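Local coordinates for AP205 bacteriophage COAT protein (Acinetobacter phage ap205, PDB 5FS4) that forms the protein shell of a small single-stranded RNA phage, probably assembling from dimers like those of related phage coat proteins, at residues S86-A89 / E90-A93; E98-T101 / H102-N105. The protein carries 2 engineered substitutions. All blocks are in the same frame, centred on the assembly; numbering follows the deposited sequence.

Contact 1: S86-A89 / E90-A93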
# COMPACT_ATOMS: atom_id res chain seq x y z
N SER B 86 0.78 -11.96 -0.43
CA SER B 86 1.22 -13.35 -0.74
C SER B 86 0.59 -14.27 0.30
O SER B 86 0.83 -14.08 1.47
CB SER B 86 2.75 -13.48 -0.72
OG SER B 86 3.18 -14.80 -1.10
N GLY B 87 -0.23 -15.24 -0.13
CA GLY B 87 -0.76 -16.28 0.80
C GLY B 87 -1.57 -17.31 0.03
O GLY B 87 -1.97 -17.07 -1.06
N SER B 88 -1.78 -18.48 0.61
CA SER B 88 -2.53 -19.56 -0.09
C SER B 88 -3.98 -19.12 -0.27
O SER B 88 -4.56 -18.40 0.57
CB SER B 88 -2.45 -20.86 0.71
OG SER B 88 -3.28 -20.74 1.88
N ALA B 89 -4.58 -19.54 -1.36
CA ALA B 89 -6.03 -19.36 -1.55
C ALA B 89 -6.85 -20.07 -0.45
O ALA B 89 -7.98 -19.65 -0.13
CB ALA B 89 -6.41 -19.85 -2.94
N GLU B 90 -6.30 -21.13 0.14
CA GLU B 90 -6.98 -21.89 1.20
C GLU B 90 -7.26 -21.05 2.45
O GLU B 90 -8.35 -21.12 3.05
CB GLU B 90 -6.20 -23.18 1.49
CG GLU B 90 -6.30 -24.22 0.35
CD GLU B 90 -5.30 -24.07 -0.79
OE1 GLU B 90 -4.41 -23.17 -0.81
OE2 GLU B 90 -5.36 -24.90 -1.74
N ASN B 91 -6.33 -20.16 2.78
CA ASN B 91 -6.51 -19.28 3.94
C ASN B 91 -6.84 -17.85 3.52
O ASN B 91 -6.47 -16.90 4.22
CB ASN B 91 -5.29 -19.31 4.85
CG ASN B 91 -5.11 -20.63 5.57
OD1 ASN B 91 -6.05 -21.22 6.08
ND2 ASN B 91 -3.87 -21.07 5.68
N LEU B 92 -7.55 -17.70 2.42
CA LEU B 92 -7.85 -16.37 1.91
C LEU B 92 -8.63 -15.57 2.93
O LEU B 92 -8.41 -14.39 3.07
CB LEU B 92 -8.64 -16.39 0.59
CG LEU B 92 -8.97 -14.98 0.03
CD1 LEU B 92 -7.72 -14.12 -0.23
CD2 LEU B 92 -9.80 -15.16 -1.27
N ALA B 93 -9.54 -16.22 3.66
CA ALA B 93 -10.36 -15.45 4.60
C ALA B 93 -9.48 -14.72 5.66
O ALA B 93 -9.71 -13.55 6.01
CB ALA B 93 -11.42 -16.33 5.28
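Ser88 and Asn91 meet through hydrogen bonds to one backbone N-H. Asn91 N reaches Ser88 OG at 3.2 Å with an N-H...O angle of 150°, and makes a second, weak bond to the backbone oxygen Ser88 O at 3.3 Å. A chi1 of 73° sets the hydroxyl between the serine's own N and carbonyl carbon, which puts OG within bonding distance of Asn91 N. One residue on, Ala89 to Leu92 make a type I beta turn, closed by Leu92 N to Ala89 O at 3.2 Å.

A van der Waals touch comes from Glu90, which bends at chi2 (86°); this curls its carboxylate back alongside the strand end and brings OE1 to 3.4 Å from Ser88 CB. That same OE1 takes a hydrogen bond from the backbone N of Asn47.

Asn91 stands at the N-cap position without a side-chain capping bond. Its ND2 donates to Glu77 OE2 and Pro60 O of the second subunit, and Ser88 OG also bonds that Glu77 carboxylate. The turn thus joins the end of strand 76-88 to the start of helix 92-111, with strand 47-60 pairing beside Gly87 and Leu92 packing on Phe110 of the second subunit.

Contact 2: E98-T101 / H102-N105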
# COMPACT_ATOMS: atom_id res chain seq x y z
N GLU B 98 -5.81 -9.97 7.55
CA GLU B 98 -4.45 -9.42 7.58
C GLU B 98 -4.35 -8.12 6.74
O GLU B 98 -3.69 -7.15 7.14
CB GLU B 98 -3.43 -10.44 7.05
CG GLU B 98 -3.18 -11.62 7.98
CD GLU B 98 -2.77 -11.15 9.37
OE1 GLU B 98 -1.86 -10.35 9.48
OE2 GLU B 98 -3.35 -11.60 10.38
N TRP B 99 -4.99 -8.12 5.58
CA TRP B 99 -5.08 -6.88 4.78
C TRP B 99 -5.78 -5.79 5.57
O TRP B 99 -5.29 -4.65 5.62
CB TRP B 99 -5.76 -7.16 3.41
CG TRP B 99 -6.04 -5.94 2.57
CD1 TRP B 99 -7.28 -5.58 2.09
CD2 TRP B 99 -5.12 -4.94 2.05
NE1 TRP B 99 -7.18 -4.44 1.33
CE2 TRP B 99 -5.89 -4.00 1.33
CE3 TRP B 99 -3.75 -4.69 2.21
CZ2 TRP B 99 -5.30 -2.86 0.69
CZ3 TRP B 99 -3.19 -3.59 1.61
CH2 TRP B 99 -3.97 -2.70 0.83
N GLU B 100 -6.92 -6.07 6.25
CA GLU B 100 -7.56 -4.96 7.04
C GLU B 100 -6.59 -4.42 8.11
O GLU B 100 -6.44 -3.17 8.32
CB GLU B 100 -8.95 -5.36 7.61
CG GLU B 100 -9.97 -5.78 6.54
CD GLU B 100 -10.17 -4.72 5.48
OE1 GLU B 100 -10.37 -3.55 5.91
OE2 GLU B 100 -10.14 -5.01 4.25
N THR B 101 -5.88 -5.34 8.73
CA THR B 101 -4.98 -4.96 9.84
C THR B 101 -3.77 -4.21 9.36
O THR B 101 -3.34 -3.24 10.00
CB THR B 101 -4.59 -6.19 10.67
OG1 THR B 101 -5.80 -6.80 11.17
CG2 THR B 101 -3.72 -5.82 11.83
N HIS B 102 -3.22 -4.69 8.24
CA HIS B 102 -2.06 -4.01 7.63
C HIS B 102 -2.39 -2.55 7.26
O HIS B 102 -1.56 -1.66 7.45
CB HIS B 102 -1.59 -4.89 6.44
CG HIS B 102 -0.58 -4.23 5.55
ND1 HIS B 102 0.78 -4.46 5.68
CD2 HIS B 102 -0.72 -3.41 4.49
CE1 HIS B 102 1.42 -3.84 4.70
NE2 HIS B 102 0.54 -3.15 4.01
N LYS B 103 -3.56 -2.33 6.67
CA LYS B 103 -4.03 -1.00 6.30
C LYS B 103 -4.08 -0.11 7.57
O LYS B 103 -3.58 1.00 7.55
CB LYS B 103 -5.40 -1.04 5.63
CG LYS B 103 -5.40 -1.52 4.17
CD LYS B 103 -6.78 -1.33 3.54
CE LYS B 103 -7.74 -2.39 4.05
NZ LYS B 103 -9.16 -2.22 3.61
N ARG B 104 -4.60 -0.68 8.66
CA ARG B 104 -4.73 -0.01 9.90
C ARG B 104 -3.39 0.40 10.46
O ARG B 104 -3.22 1.50 10.94
CB ARG B 104 -5.41 -0.94 10.88
CG ARG B 104 -5.49 -0.33 12.26
CD ARG B 104 -6.41 -1.12 13.13
NE ARG B 104 -6.33 -0.61 14.49
CZ ARG B 104 -6.96 -1.17 15.51
NH1 ARG B 104 -7.68 -2.27 15.36
NH2 ARG B 104 -6.82 -0.62 16.70
N ASN B 105 -2.42 -0.49 10.36
CA ASN B 105 -1.14 -0.25 10.95
C ASN B 105 -0.36 0.77 10.08
O ASN B 105 0.32 1.62 10.59
CB ASN B 105 -0.36 -1.54 11.09
CG ASN B 105 -0.83 -2.38 12.26
OD1 ASN B 105 -1.28 -1.86 13.28
ND2 ASN B 105 -0.66 -3.65 12.14
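Lys103 NZ is gripped by two carboxylates. It forms a salt bridge with Glu100, 2.9 Å from OE1 and 3.0 Å from OE2, both weak as hydrogen bonds, and another with Asp107 of the second subunit. Glu100 and Lys103 run side by side, and the bend of the glutamate at chi2 (-56°) turns its carboxylate toward the ammonium.

On its way there the lysine chain lies over one face of the Trp99 indole. Lys103 CG makes a CH-pi contact 3.6 Å from the centroid of the six-membered ring of Trp99, only 8° off the ring normal, and Lys103 CE comes to 3.5 Å from Trp99 NE1. Asp107 OD1 of the second subunit takes a hydrogen bond from this NE1 and forms the salt bridge with Lys103 NZ, so one carboxylate oxygen ties indole and ammonium together.

His102 meets the tryptophan rim to rim, CD2 to Trp99 CZ3 at 3.8 Å, with the two planes 24° apart. Its ring rotation is fixed from both nitrogens: ND1 bonds Ser55 OG and NE2 bonds Thr83 OG1, both of the second subunit. Further round the helix, Thr101 CG2 rests 3.8 Å from Asn105 ND2, an amide that bonds Val127 O.

The backbone contributes i to i+4 bonds, of which His102 N to Glu98 O is the shortest at 2.7 Å. This part of helix 92-111 therefore puts Trp99, His102 and Lys103 against the other subunit's strands and helix, while Thr101 and Asn105 meet the C-terminal segment around strand 127-128 of their own chain, Asn105 also touching Phe30 of the second subunit.

Coming from the N terminus, the chain runs through five antiparallel strands, and contact 1 begins in the last residues of the fifth, closing the tight turn from strand 76-88 into helix 92-111. Contact 2 opens five residues after contact 1 closes and closes no loop, being made between successive turns of that helix. The two are in series, neither nested nor crossed; their centres lie 15 Å apart and their nearest atoms about 6 Å, without touching. Both face the second subunit: contact 1 at the junction of sheet and helix, contact 2 along the helix itself. The helix lies against the partner, consistent with the interlocked dimers of related phage coat proteins.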